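Local coordinates for protein hypothetical aspartyl-tRNA synthetase (Sulfolobus tokodaii, PDB 1WYD) that probably charges both tRNA(Asp) and tRNA(Asn) with L-aspartate, first activating the amino acid with ATP and then transferring it to the acceptor end, at residues K35-R40 with Q61-E66; L139-F144 with F203-A208; K160-A165 with A170-V175; P303-L308 with Y317-W322. All coordinates share one frame; numbering follows the deposited sequence.

Contact 1 of 4, residues K35-R40 with Q61-E66; sequences KFIILR and QELTQE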
loop_
_atom_site.group_PDB
_atom_site.type_symbol
_atom_site.label_atom_id
_atom_site.label_comp_id
_atom_site.label_asym_id
_atom_site.label_seq_id
_atom_site.Cartn_x
_atom_site.Cartn_y
_atom_site.Cartn_z
ATOM N N LYS B 35 6.903 -43.518 -13.124
ATOM C CA LYS B 35 6.324 -42.221 -13.435
ATOM C C LYS B 35 7.017 -41.157 -12.606
ATOM O O LYS B 35 7.072 -41.247 -11.375
ATOM C CB LYS B 35 4.819 -42.199 -13.120
ATOM C CG LYS B 35 4.162 -40.851 -13.448
ATOM C CD LYS B 35 2.696 -40.999 -13.889
ATOM C CE LYS B 35 2.507 -42.011 -15.032
ATOM N NZ LYS B 35 2.572 -41.393 -16.388
ATOM N N PHE B 36 7.532 -40.142 -13.286
ATOM C CA PHE B 36 8.174 -39.054 -12.597
ATOM C C PHE B 36 7.280 -37.812 -12.627
ATOM O O PHE B 36 6.876 -37.371 -13.684
ATOM C CB PHE B 36 9.532 -38.781 -13.232
ATOM C CG PHE B 36 10.554 -39.834 -12.932
ATOM C CD1 PHE B 36 10.763 -40.891 -13.810
ATOM C CD2 PHE B 36 11.309 -39.777 -11.772
ATOM C CE1 PHE B 36 11.717 -41.880 -13.540
ATOM C CE2 PHE B 36 12.267 -40.764 -11.492
ATOM C CZ PHE B 36 12.465 -41.818 -12.374
ATOM N N ILE B 37 6.953 -37.271 -11.461
ATOM C CA ILE B 37 6.198 -36.030 -11.408
ATOM C C ILE B 37 7.065 -34.928 -10.846
ATOM O O ILE B 37 7.450 -35.006 -9.693
ATOM C CB ILE B 37 4.926 -36.187 -10.521
ATOM C CG1 ILE B 37 4.178 -37.484 -10.839
ATOM C CG2 ILE B 37 4.008 -34.991 -10.711
ATOM C CD1 ILE B 37 3.031 -37.744 -9.912
ATOM N N ILE B 38 7.384 -33.908 -11.657
ATOM C CA ILE B 38 7.912 -32.683 -11.097
ATOM C C ILE B 38 6.695 -31.913 -10.533
ATOM O O ILE B 38 5.751 -31.553 -11.260
ATOM C CB ILE B 38 8.738 -31.832 -12.116
ATOM C CG1 ILE B 38 9.859 -32.613 -12.818
ATOM C CG2 ILE B 38 9.333 -30.582 -11.450
ATOM C CD1 ILE B 38 10.723 -33.516 -11.955
ATOM N N LEU B 39 6.713 -31.713 -9.223
ATOM C CA LEU B 39 5.683 -30.969 -8.528
ATOM C C LEU B 39 6.172 -29.561 -8.254
ATOM O O LEU B 39 7.386 -29.336 -8.080
ATOM C CB LEU B 39 5.303 -31.678 -7.224
ATOM C CG LEU B 39 4.143 -31.122 -6.409
ATOM C CD1 LEU B 39 2.804 -31.497 -7.038
ATOM C CD2 LEU B 39 4.251 -31.684 -5.002
ATOM N N ARG B 40 5.239 -28.602 -8.234
ATOM C CA ARG B 40 5.553 -27.192 -7.953
ATOM C C ARG B 40 4.693 -26.681 -6.818
ATOM O O ARG B 40 3.487 -26.931 -6.800
ATOM C CB ARG B 40 5.281 -26.313 -9.176
ATOM C CG ARG B 40 5.731 -24.889 -8.964
ATOM C CD ARG B 40 5.178 -23.874 -9.928
ATOM N NE ARG B 40 4.819 -24.531 -11.160
ATOM C CZ ARG B 40 3.572 -24.568 -11.630
ATOM N NH1 ARG B 40 2.611 -23.920 -10.986
ATOM N NH2 ARG B 40 3.326 -25.241 -12.754
ATOM N N GLN B 61 -1.737 -41.822 -13.416
ATOM C CA GLN B 61 -1.863 -42.024 -14.857
ATOM C C GLN B 61 -2.897 -41.101 -15.466
ATOM O O GLN B 61 -2.908 -40.902 -16.672
ATOM C CB GLN B 61 -2.215 -43.481 -15.176
ATOM C CG GLN B 61 -1.057 -44.472 -14.941
ATOM C CD GLN B 61 -0.136 -44.564 -16.141
ATOM O OE1 GLN B 61 0.188 -43.542 -16.764
ATOM N NE2 GLN B 61 0.277 -45.789 -16.492
ATOM N N GLU B 62 -3.767 -40.536 -14.640
ATOM C CA GLU B 62 -4.820 -39.675 -15.166
ATOM C C GLU B 62 -4.504 -38.177 -14.974
ATOM O O GLU B 62 -5.223 -37.308 -15.481
ATOM C CB GLU B 62 -6.185 -40.074 -14.598
ATOM C CG GLU B 62 -6.403 -39.728 -13.140
ATOM C CD GLU B 62 -7.772 -40.195 -12.648
ATOM O OE1 GLU B 62 -7.920 -41.431 -12.397
ATOM O OE2 GLU B 62 -8.694 -39.327 -12.519
ATOM N N LEU B 63 -3.391 -37.921 -14.277
ATOM C CA LEU B 63 -2.892 -36.587 -13.969
ATOM C C LEU B 63 -2.442 -35.803 -15.201
ATOM O O LEU B 63 -1.923 -36.360 -16.174
ATOM C CB LEU B 63 -1.714 -36.702 -12.989
ATOM C CG LEU B 63 -1.973 -37.185 -11.568
ATOM C CD1 LEU B 63 -0.679 -37.098 -10.753
ATOM C CD2 LEU B 63 -3.090 -36.390 -10.888
ATOM N N THR B 64 -2.610 -34.490 -15.143
ATOM C CA THR B 64 -2.332 -33.626 -16.275
ATOM C C THR B 64 -1.639 -32.438 -15.727
ATOM O O THR B 64 -1.801 -32.140 -14.544
ATOM C CB THR B 64 -3.646 -33.166 -16.911
ATOM O OG1 THR B 64 -4.420 -32.443 -15.927
ATOM C CG2 THR B 64 -4.491 -34.392 -17.239
ATOM N N GLN B 65 -0.900 -31.728 -16.573
ATOM C CA GLN B 65 -0.139 -30.574 -16.112
ATOM C C GLN B 65 -1.093 -29.501 -15.592
ATOM O O GLN B 65 -2.194 -29.287 -16.150
ATOM C CB GLN B 65 0.759 -30.037 -17.222
ATOM C CG GLN B 65 1.774 -31.048 -17.715
ATOM C CD GLN B 65 2.667 -30.441 -18.794
ATOM O OE1 GLN B 65 3.595 -29.687 -18.492
ATOM N NE2 GLN B 65 2.382 -30.747 -20.041
ATOM N N GLU B 66 -0.662 -28.873 -14.502
ATOM C CA GLU B 66 -1.372 -27.818 -13.749
ATOM C C GLU B 66 -2.522 -28.277 -12.849
ATOM O O GLU B 66 -3.112 -27.457 -12.150
ATOM C CB GLU B 66 -1.759 -26.597 -14.614
ATOM C CG GLU B 66 -0.596 -25.725 -15.114
ATOM C CD GLU B 66 0.510 -25.443 -14.089
ATOM O OE1 GLU B 66 1.626 -25.959 -14.300
ATOM O OE2 GLU B 66 0.291 -24.709 -13.088
#

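Contact 2 of 4, residues L139-F144 with F203-A208; sequences LALKAF and FEVAPA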
loop_
_atom_site.group_PDB
_atom_site.type_symbol
_atom_site.label_atom_id
_atom_site.label_comp_id
_atom_site.label_asym_id
_atom_site.label_seq_id
_atom_site.Cartn_x
_atom_site.Cartn_y
_atom_site.Cartn_z
ATOM N N LEU B 139 9.546 -7.908 -1.835
ATOM C CA LEU B 139 10.748 -7.674 -1.062
ATOM C C LEU B 139 11.167 -6.253 -1.299
ATOM O O LEU B 139 11.776 -5.629 -0.429
ATOM C CB LEU B 139 11.839 -8.608 -1.591
ATOM C CG LEU B 139 12.473 -9.770 -0.825
ATOM C CD1 LEU B 139 11.607 -10.404 0.293
ATOM C CD2 LEU B 139 13.046 -10.833 -1.839
ATOM N N ALA B 140 10.880 -5.716 -2.490
ATOM C CA ALA B 140 11.322 -4.364 -2.748
ATOM C C ALA B 140 10.496 -3.368 -1.929
ATOM O O ALA B 140 10.978 -2.306 -1.544
ATOM C CB ALA B 140 11.242 -4.058 -4.203
ATOM N N LEU B 141 9.250 -3.715 -1.671
ATOM C CA LEU B 141 8.376 -2.804 -0.954
ATOM C C LEU B 141 8.696 -2.814 0.548
ATOM O O LEU B 141 8.662 -1.766 1.236
ATOM C CB LEU B 141 6.897 -3.149 -1.232
ATOM C CG LEU B 141 6.428 -2.895 -2.692
ATOM C CD1 LEU B 141 5.206 -3.748 -3.027
ATOM C CD2 LEU B 141 6.115 -1.426 -2.962
ATOM N N LYS B 142 8.982 -4.015 1.036
ATOM C CA LYS B 142 9.377 -4.244 2.408
ATOM C C LYS B 142 10.625 -3.390 2.691
ATOM O O LYS B 142 10.645 -2.636 3.655
ATOM C CB LYS B 142 9.638 -5.757 2.624
ATOM C CG LYS B 142 9.715 -6.179 4.074
ATOM C CD LYS B 142 10.763 -7.278 4.332
ATOM C CE LYS B 142 12.136 -6.923 3.711
ATOM N NZ LYS B 142 13.312 -7.524 4.414
ATOM N N ALA B 143 11.614 -3.449 1.806
ATOM C CA ALA B 143 12.893 -2.768 2.043
ATOM C C ALA B 143 12.699 -1.281 1.956
ATOM O O ALA B 143 13.417 -0.512 2.625
ATOM C CB ALA B 143 13.974 -3.203 1.046
ATOM N N PHE B 144 11.723 -0.876 1.143
ATOM C CA PHE B 144 11.417 0.533 0.955
ATOM C C PHE B 144 10.866 1.074 2.262
ATOM O O PHE B 144 11.264 2.122 2.715
ATOM C CB PHE B 144 10.391 0.671 -0.184
ATOM C CG PHE B 144 9.806 2.054 -0.349
ATOM C CD1 PHE B 144 10.531 3.057 -1.010
ATOM C CD2 PHE B 144 8.499 2.340 0.106
ATOM C CE1 PHE B 144 10.013 4.320 -1.194
ATOM C CE2 PHE B 144 7.942 3.625 -0.072
ATOM C CZ PHE B 144 8.710 4.625 -0.751
ATOM N N PHE B 203 5.091 8.636 3.852
ATOM C CA PHE B 203 5.131 8.010 2.534
ATOM C C PHE B 203 3.782 7.384 2.142
ATOM O O PHE B 203 2.950 7.109 3.004
ATOM C CB PHE B 203 6.194 6.957 2.425
ATOM C CG PHE B 203 6.004 5.771 3.334
ATOM C CD1 PHE B 203 6.457 5.788 4.681
ATOM C CD2 PHE B 203 5.494 4.584 2.828
ATOM C CE1 PHE B 203 6.281 4.671 5.501
ATOM C CE2 PHE B 203 5.372 3.478 3.638
ATOM C CZ PHE B 203 5.797 3.520 4.975
ATOM N N GLU B 204 3.640 7.088 0.849
ATOM C CA GLU B 204 2.538 6.282 0.396
ATOM C C GLU B 204 2.966 5.433 -0.797
ATOM O O GLU B 204 3.670 5.890 -1.689
ATOM C CB GLU B 204 1.354 7.228 0.111
ATOM C CG GLU B 204 0.358 6.780 -0.943
ATOM C CD GLU B 204 -0.979 7.509 -0.870
ATOM O OE1 GLU B 204 -1.007 8.743 -0.731
ATOM O OE2 GLU B 204 -2.005 6.850 -0.975
ATOM N N VAL B 205 2.577 4.175 -0.795
ATOM C CA VAL B 205 2.755 3.324 -1.956
ATOM C C VAL B 205 1.303 3.014 -2.370
ATOM O O VAL B 205 0.542 2.475 -1.564
ATOM C CB VAL B 205 3.467 1.993 -1.598
ATOM C CG1 VAL B 205 3.828 1.232 -2.830
ATOM C CG2 VAL B 205 4.746 2.230 -0.801
ATOM N N ALA B 206 0.924 3.337 -3.601
ATOM C CA ALA B 206 -0.503 3.226 -3.975
ATOM C C ALA B 206 -0.711 3.465 -5.456
ATOM O O ALA B 206 0.146 4.076 -6.119
ATOM C CB ALA B 206 -1.310 4.208 -3.196
ATOM N N PRO B 207 -1.870 3.039 -5.982
ATOM C CA PRO B 207 -2.158 3.242 -7.400
ATOM C C PRO B 207 -2.264 4.730 -7.741
ATOM O O PRO B 207 -2.649 5.548 -6.907
ATOM C CB PRO B 207 -3.485 2.507 -7.579
ATOM C CG PRO B 207 -3.581 1.614 -6.293
ATOM C CD PRO B 207 -2.997 2.416 -5.271
ATOM N N ALA B 208 -1.835 5.065 -8.959
ATOM C CA ALA B 208 -2.181 6.307 -9.640
ATOM C C ALA B 208 -2.547 6.055 -11.156
ATOM O O ALA B 208 -2.454 4.935 -11.700
ATOM C CB ALA B 208 -1.043 7.283 -9.542
#

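Contact 3 of 4, residues K160-A165 with A170-V175; sequences KIIASA and AQLFPV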
loop_
_atom_site.group_PDB
_atom_site.type_symbol
_atom_site.label_atom_id
_atom_site.label_comp_id
_atom_site.label_asym_id
_atom_site.label_seq_id
_atom_site.Cartn_x
_atom_site.Cartn_y
_atom_site.Cartn_z
ATOM N N LYS B 160 -7.958 9.130 -3.977
ATOM C CA LYS B 160 -7.648 8.783 -5.344
ATOM C C LYS B 160 -8.622 9.475 -6.325
ATOM O O LYS B 160 -8.256 9.740 -7.470
ATOM C CB LYS B 160 -7.636 7.260 -5.533
ATOM C CG LYS B 160 -6.605 6.505 -4.691
ATOM C CD LYS B 160 -5.243 7.153 -4.838
ATOM C CE LYS B 160 -4.319 6.803 -3.716
ATOM N NZ LYS B 160 -3.090 7.564 -3.800
ATOM N N ILE B 161 -9.841 9.740 -5.877
ATOM C CA ILE B 161 -10.798 10.506 -6.666
ATOM C C ILE B 161 -10.780 11.956 -6.238
ATOM O O ILE B 161 -11.017 12.246 -5.057
ATOM C CB ILE B 161 -12.242 9.971 -6.499
ATOM C CG1 ILE B 161 -12.331 8.563 -7.068
ATOM C CG2 ILE B 161 -13.239 10.926 -7.220
ATOM C CD1 ILE B 161 -13.623 7.880 -6.791
ATOM N N ILE B 162 -10.524 12.856 -7.195
ATOM C CA ILE B 162 -10.343 14.271 -6.899
ATOM C C ILE B 162 -11.216 15.161 -7.776
ATOM O O ILE B 162 -11.661 14.731 -8.833
ATOM C CB ILE B 162 -8.885 14.659 -7.093
ATOM C CG1 ILE B 162 -8.445 14.427 -8.550
ATOM C CG2 ILE B 162 -7.995 13.904 -6.042
ATOM C CD1 ILE B 162 -7.029 14.976 -8.853
ATOM N N ALA B 163 -11.446 16.391 -7.340
ATOM C CA ALA B 163 -12.286 17.291 -8.092
ATOM C C ALA B 163 -11.608 17.824 -9.358
ATOM O O ALA B 163 -12.176 17.751 -10.423
ATOM C CB ALA B 163 -12.790 18.427 -7.225
ATOM N N SER B 164 -10.411 18.386 -9.233
ATOM C CA SER B 164 -9.745 18.969 -10.391
ATOM C C SER B 164 -8.275 18.650 -10.337
ATOM O O SER B 164 -7.760 18.340 -9.285
ATOM C CB SER B 164 -9.988 20.484 -10.473
ATOM O OG SER B 164 -9.530 21.156 -9.305
ATOM N N ALA B 165 -7.606 18.728 -11.480
ATOM C CA ALA B 165 -6.203 18.352 -11.618
ATOM C C ALA B 165 -5.270 19.327 -10.928
ATOM O O ALA B 165 -5.583 20.520 -10.800
ATOM C CB ALA B 165 -5.850 18.277 -13.099
ATOM N N ALA B 170 -2.153 17.741 -17.848
ATOM C CA ALA B 170 -2.218 16.314 -17.562
ATOM C C ALA B 170 -3.622 15.813 -17.877
ATOM O O ALA B 170 -4.628 16.486 -17.597
ATOM C CB ALA B 170 -1.857 16.026 -16.104
ATOM N N GLN B 171 -3.668 14.630 -18.471
ATOM C CA GLN B 171 -4.912 14.027 -18.898
ATOM C C GLN B 171 -5.313 12.975 -17.877
ATOM O O GLN B 171 -4.563 12.018 -17.616
ATOM C CB GLN B 171 -4.728 13.385 -20.271
ATOM C CG GLN B 171 -4.323 14.361 -21.380
ATOM C CD GLN B 171 -4.187 13.675 -22.751
ATOM O OE1 GLN B 171 -5.108 12.981 -23.211
ATOM N NE2 GLN B 171 -3.038 13.872 -23.403
ATOM N N LEU B 172 -6.508 13.148 -17.316
ATOM C CA LEU B 172 -6.990 12.326 -16.216
ATOM C C LEU B 172 -8.217 11.555 -16.613
ATOM O O LEU B 172 -8.992 11.985 -17.465
ATOM C CB LEU B 172 -7.306 13.212 -15.023
ATOM C CG LEU B 172 -6.177 13.428 -14.014
ATOM C CD1 LEU B 172 -4.853 13.441 -14.614
ATOM C CD2 LEU B 172 -6.371 14.707 -13.214
ATOM N N PHE B 173 -8.405 10.389 -16.016
ATOM C CA PHE B 173 -9.613 9.639 -16.287
ATOM C C PHE B 173 -10.821 10.255 -15.609
ATOM O O PHE B 173 -10.807 10.509 -14.410
ATOM C CB PHE B 173 -9.441 8.183 -15.882
ATOM C CG PHE B 173 -8.477 7.431 -16.745
ATOM C CD1 PHE B 173 -7.313 6.919 -16.218
ATOM C CD2 PHE B 173 -8.728 7.254 -18.092
ATOM C CE1 PHE B 173 -6.442 6.236 -17.006
ATOM C CE2 PHE B 173 -7.839 6.567 -18.884
ATOM C CZ PHE B 173 -6.711 6.040 -18.332
ATOM N N PRO B 174 -11.856 10.553 -16.395
ATOM C CA PRO B 174 -13.158 10.952 -15.844
ATOM C C PRO B 174 -13.733 9.866 -14.938
ATOM O O PRO B 174 -13.768 8.712 -15.340
ATOM C CB PRO B 174 -14.013 11.109 -17.108
ATOM C CG PRO B 174 -12.996 11.569 -18.158
ATOM C CD PRO B 174 -11.847 10.620 -17.878
ATOM N N VAL B 175 -14.132 10.236 -13.731
ATOM C CA VAL B 175 -14.960 9.378 -12.888
ATOM C C VAL B 175 -16.361 10.024 -12.712
ATOM O O VAL B 175 -16.489 11.193 -12.340
ATOM C CB VAL B 175 -14.323 9.122 -11.525
ATOM C CG1 VAL B 175 -15.167 8.074 -10.702
ATOM C CG2 VAL B 175 -12.855 8.644 -11.695
#

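Contact 4 of 4, residues P303-L308 with Y317-W322; sequences PELRIL and YFIVDW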
loop_
_atom_site.group_PDB
_atom_site.type_symbol
_atom_site.label_atom_id
_atom_site.label_comp_id
_atom_site.label_asym_id
_atom_site.label_seq_id
_atom_site.Cartn_x
_atom_site.Cartn_y
_atom_site.Cartn_z
ATOM N N PRO B 303 15.999 8.907 -26.257
ATOM C CA PRO B 303 17.126 8.915 -27.203
ATOM C C PRO B 303 18.329 9.629 -26.584
ATOM O O PRO B 303 19.412 9.047 -26.645
ATOM C CB PRO B 303 16.586 9.678 -28.420
ATOM C CG PRO B 303 15.252 10.308 -27.946
ATOM C CD PRO B 303 14.747 9.361 -26.895
ATOM N N GLU B 304 18.134 10.789 -25.938
ATOM C CA GLU B 304 19.219 11.495 -25.227
ATOM C C GLU B 304 19.787 10.758 -24.010
ATOM O O GLU B 304 21.015 10.766 -23.778
ATOM C CB GLU B 304 18.789 12.918 -24.831
ATOM C CG GLU B 304 18.856 13.899 -25.997
ATOM C CD GLU B 304 17.569 13.950 -26.827
ATOM O OE1 GLU B 304 17.326 13.029 -27.636
ATOM O OE2 GLU B 304 16.802 14.931 -26.669
ATOM N N LEU B 305 18.899 10.138 -23.227
ATOM C CA LEU B 305 19.311 9.378 -22.042
ATOM C C LEU B 305 20.214 8.222 -22.436
ATOM O O LEU B 305 21.152 7.875 -21.707
ATOM C CB LEU B 305 18.108 8.857 -21.279
ATOM C CG LEU B 305 17.159 9.865 -20.661
ATOM C CD1 LEU B 305 15.930 9.133 -20.131
ATOM C CD2 LEU B 305 17.843 10.650 -19.535
ATOM N N ARG B 306 19.954 7.646 -23.603
ATOM C CA ARG B 306 20.854 6.618 -24.144
ATOM C C ARG B 306 22.286 7.122 -24.305
ATOM O O ARG B 306 23.221 6.479 -23.834
ATOM C CB ARG B 306 20.337 6.028 -25.450
ATOM C CG ARG B 306 19.217 5.019 -25.227
ATOM C CD ARG B 306 18.893 4.148 -26.444
ATOM N NE ARG B 306 17.851 3.169 -26.126
ATOM C CZ ARG B 306 16.556 3.337 -26.427
ATOM N NH1 ARG B 306 16.145 4.450 -27.076
ATOM N NH2 ARG B 306 15.675 2.384 -26.090
ATOM N N ILE B 307 22.434 8.289 -24.930
ATOM C CA ILE B 307 23.745 8.868 -25.182
ATOM C C ILE B 307 24.346 9.283 -23.842
ATOM O O ILE B 307 25.549 9.075 -23.591
ATOM C CB ILE B 307 23.632 10.062 -26.163
ATOM C CG1 ILE B 307 22.943 9.638 -27.457
ATOM C CG2 ILE B 307 24.993 10.650 -26.485
ATOM C CD1 ILE B 307 21.899 10.641 -27.910
ATOM N N LEU B 308 23.510 9.847 -22.965
ATOM C CA LEU B 308 23.991 10.232 -21.631
ATOM C C LEU B 308 24.535 9.017 -20.902
ATOM O O LEU B 308 25.606 9.066 -20.302
ATOM C CB LEU B 308 22.898 10.935 -20.819
ATOM C CG LEU B 308 22.692 12.401 -21.194
ATOM C CD1 LEU B 308 21.683 13.076 -20.273
ATOM C CD2 LEU B 308 24.028 13.180 -21.207
ATOM N N TYR B 317 22.455 7.539 -12.243
ATOM C CA TYR B 317 22.798 8.914 -12.024
ATOM C C TYR B 317 21.540 9.786 -11.852
ATOM O O TYR B 317 20.463 9.478 -12.400
ATOM C CB TYR B 317 23.661 9.389 -13.200
ATOM C CG TYR B 317 23.019 9.230 -14.552
ATOM C CD1 TYR B 317 22.474 10.317 -15.206
ATOM C CD2 TYR B 317 22.953 7.996 -15.173
ATOM C CE1 TYR B 317 21.857 10.187 -16.451
ATOM C CE2 TYR B 317 22.352 7.844 -16.406
ATOM C CZ TYR B 317 21.798 8.952 -17.055
ATOM O OH TYR B 317 21.183 8.813 -18.301
ATOM N N PHE B 318 21.669 10.863 -11.086
ATOM C CA PHE B 318 20.630 11.891 -11.003
ATOM C C PHE B 318 20.857 12.959 -12.074
ATOM O O PHE B 318 21.985 13.384 -12.292
ATOM C CB PHE B 318 20.736 12.640 -9.664
ATOM C CG PHE B 318 20.328 11.849 -8.448
ATOM C CD1 PHE B 318 21.268 11.459 -7.520
ATOM C CD2 PHE B 318 18.971 11.597 -8.177
ATOM C CE1 PHE B 318 20.887 10.771 -6.363
ATOM C CE2 PHE B 318 18.577 10.911 -7.019
ATOM C CZ PHE B 318 19.532 10.498 -6.121
ATOM N N ILE B 319 19.789 13.416 -12.730
ATOM C CA ILE B 319 19.838 14.695 -13.420
ATOM C C ILE B 319 19.138 15.788 -12.591
ATOM O O ILE B 319 17.893 15.884 -12.566
ATOM C CB ILE B 319 19.254 14.643 -14.816
ATOM C CG1 ILE B 319 19.935 13.577 -15.663
ATOM C CG2 ILE B 319 19.457 16.001 -15.474
ATOM C CD1 ILE B 319 19.421 13.579 -17.107
ATOM N N VAL B 320 19.966 16.631 -11.972
ATOM C CA VAL B 320 19.554 17.689 -11.047
ATOM C C VAL B 320 19.454 19.090 -11.676
ATOM O O VAL B 320 19.931 19.340 -12.787
ATOM C CB VAL B 320 20.497 17.734 -9.805
ATOM C CG1 VAL B 320 20.596 16.373 -9.154
ATOM C CG2 VAL B 320 21.850 18.232 -10.182
ATOM N N ASP B 321 18.839 20.006 -10.945
ATOM C CA ASP B 321 18.778 21.400 -11.342
ATOM C C ASP B 321 18.189 21.643 -12.764
ATOM O O ASP B 321 18.793 22.363 -13.569
ATOM C CB ASP B 321 20.161 22.088 -11.149
ATOM C CG ASP B 321 20.667 22.027 -9.686
ATOM O OD1 ASP B 321 21.850 22.321 -9.417
ATOM O OD2 ASP B 321 19.949 21.708 -8.721
ATOM N N TRP B 322 17.006 21.091 -13.060
ATOM C CA TRP B 322 16.308 21.408 -14.338
ATOM C C TRP B 322 15.844 22.896 -14.484
ATOM O O TRP B 322 15.746 23.616 -13.483
ATOM C CB TRP B 322 15.107 20.457 -14.548
ATOM C CG TRP B 322 15.495 19.001 -14.725
ATOM C CD1 TRP B 322 15.948 18.164 -13.762
ATOM C CD2 TRP B 322 15.458 18.231 -15.939
ATOM N NE1 TRP B 322 16.205 16.923 -14.290
ATOM C CE2 TRP B 322 15.919 16.935 -15.627
ATOM C CE3 TRP B 322 15.087 18.510 -17.269
ATOM C CZ2 TRP B 322 16.012 15.909 -16.577
ATOM C CZ3 TRP B 322 15.179 17.492 -18.222
ATOM C CH2 TRP B 322 15.639 16.198 -17.865
#

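Contact 1 of 4, residues K35-R40 with Q61-E66
E66 OE2 takes the N-H of R40 NH1 at 3.2 Å on its syn lone pair and also meets R126 NH1 in a second salt bridge. The R40 guanidinium and the E66 carboxylate lie nearly coplanar, 5° apart, in a two-pronged pairing through NH1 and NH2. The second prong, NH2 to OE1, is modelled at 2.4 Å, a doubtful length. R40 NE is hydrogen-bonded to H26 ND1, so two sides of the guanidinium are held and its rotation is fixed. The E66 chain folds back at chi2 (-42°), which turns its carboxylate toward the arginine. The frame is the OB-fold barrel, in class IIb synthetases the anticodon-binding domain and probably so here. Residues 35-40 belong to strand 34-41; the loop residues 61-66 lead from helix 57-60, between the third and fourth strands, into strand 68-77. In the middle, the CD1 methyls of I37 and L63 meet at 3.9 Å, their side chains crossing at about a right angle. I37 also packs on L28 and V48, and L63 on I69, all residues of barrel strands. K35 NZ makes a weak hydrogen bond of 3.2 Å to Q61 OE1; the lysine's stronger partner is D30, through a salt bridge at OD2.

Contact 2 of 4, residues L139-F144 with F203-A208
V205 is the meeting point, its two methyls each taking a different residue of the helix. CG1 receives L141 CD2 at 3.5 Å, while CG2 lies 3.6 Å from F144 CE2. Isopropyl chi1 of -171° divides the work: CG1 is anti to the backbone N and CG2 anti to the carbonyl carbon. The same F144 CE2 reaches F203 CD2 at 3.9 Å, and the two phenyl rings form an offset edge-to-face pair, the edge of F144 directed toward the face of F203. Their centroids are 5.9 Å apart and their planes 89° apart.

The axes of 139-144 and 203-208 run roughly antiparallel (156°), 11.0 Å apart at closest approach. Both segments belong to the class II synthetase catalytic domain: helix 128-150 is the long helix of motif 1, and strand 201-209 is the first strand of motif 2, leading to R210, a predicted ligand of ATP and aspartate. Further out, F144 is backed by M226 and V228 of the neighbouring strand 222-231 and by I245 of helix 235-256, while R145 and L148 lie against F203. The second subunit also reaches this contact, with its E155 on L141, its F157 on V205 and its P207 on P207. The L141 side chain is about 4 Å from that of L401, predicted to bind ATP.

Contact 3 of 4, residues K160-A165 with A170-V175
L172 has unusual torsions, chi1 -92° and chi2 33°, both away from the staggered positions, and they swing its CD2 onto the methyl of A165. CD2 lies 3.6 Å from A165 CB and 4.0 Å from A165 CA. Roughly at right angles to that approach, I162, whose CG1 sits between the backbone N and the carbonyl carbon (chi1 61°), brings CD1 to 4.4 Å from the same CD2. A separate touch joins I161 CD1 to V175 CG1 at 4.2 Å. This pair links strands 161-162 and 174-177, the outer strands of a three-stranded antiparallel sheet, across the central strand 180-184; A165 and L172 are loop packing beyond the sheet. Residues 165 and 170 bracket a short loop carrying E167, predicted to bind aspartate and consistent with the flipping loop of aspartyl-tRNA synthetases; the L172 side chain is about 5 Å from that of R210. R422 of the second subunit hydrogen-bonds to I161 O. Between the two segments the contact is wholly apolar: the directional bonds come from strand 180-184, whose F183 and A182 pair through the backbone with I162 and V175, while the methyls fill in between and Q171 N adds a bond to E212.

Contact 4 of 4, residues P303-L308 with Y317-W322
Aliphatic packing carries the middle of this contact: I319 CD1 is touched by both leucines of the helix, L308 CD1 at 3.9 Å and L305 CD2 at 4.1 Å. I319 reaches them with an extended chain, CG1 anti to the carbonyl carbon. The two leucines, three residues apart, offer one face of the helix; L308 meets I319 at about a right angle and L305 comes in at a slant. L308 also packs on A283 and I286 of helix 280-289, while L305 rests on I347 of the adjacent sheet strand 343-348.

The tyrosine contributes van der Waals contact through its polar end. Y317 OH lies 3.7 Å from L308 CB and touches the backbone of L305 without bonding to it; the hydroxyl donates its hydrogen bond to the carbonyl oxygen of K349, outside both segments. With CG between the backbone N and the carbonyl carbon (chi1 57°), the ring leans from the strand toward the helix.

One polar bond lies inside 317-322, where W322 NE1 donates to I319 O at 2.6 Å. The indole comes from above the carbonyl plane, and the N-H...O angle is 134°, a bent bond. Just past the strand, D321 is salt-bridged to K334 and hydrogen-bonded to Y235.

The axes of 303-308 and 317-320 cross at 123°. Helix 302-312 belongs to the two-helix crossover from strand 276-279 to its parallel neighbour 316-320, and so covers the class II catalytic sheet near one edge; the L305 side chain is about 5 Å from that of E352, a predicted magnesium and ATP ligand.

Overall arrangement
Contact 1 stands alone in the N-terminal OB-fold domain, its centre 38 Å from that of contact 2 and about 50 Å from those of contacts 3 and 4, all three in the catalytic domain. Contacts 2 and 4 reach the same eight-stranded sheet, through strands 201-209 and 316-320, each next to an outermost strand; their nearest atoms are about 12 Å apart. Contact 3 is nested in the chain between the segments of contact 2 and is joined to it by a salt bridge between K160 NZ and E204 OE2 at 3.1 Å. Both also meet the second subunit, placing the dimer interface close to the predicted active-site residues. Contact 4 comes last along the chain.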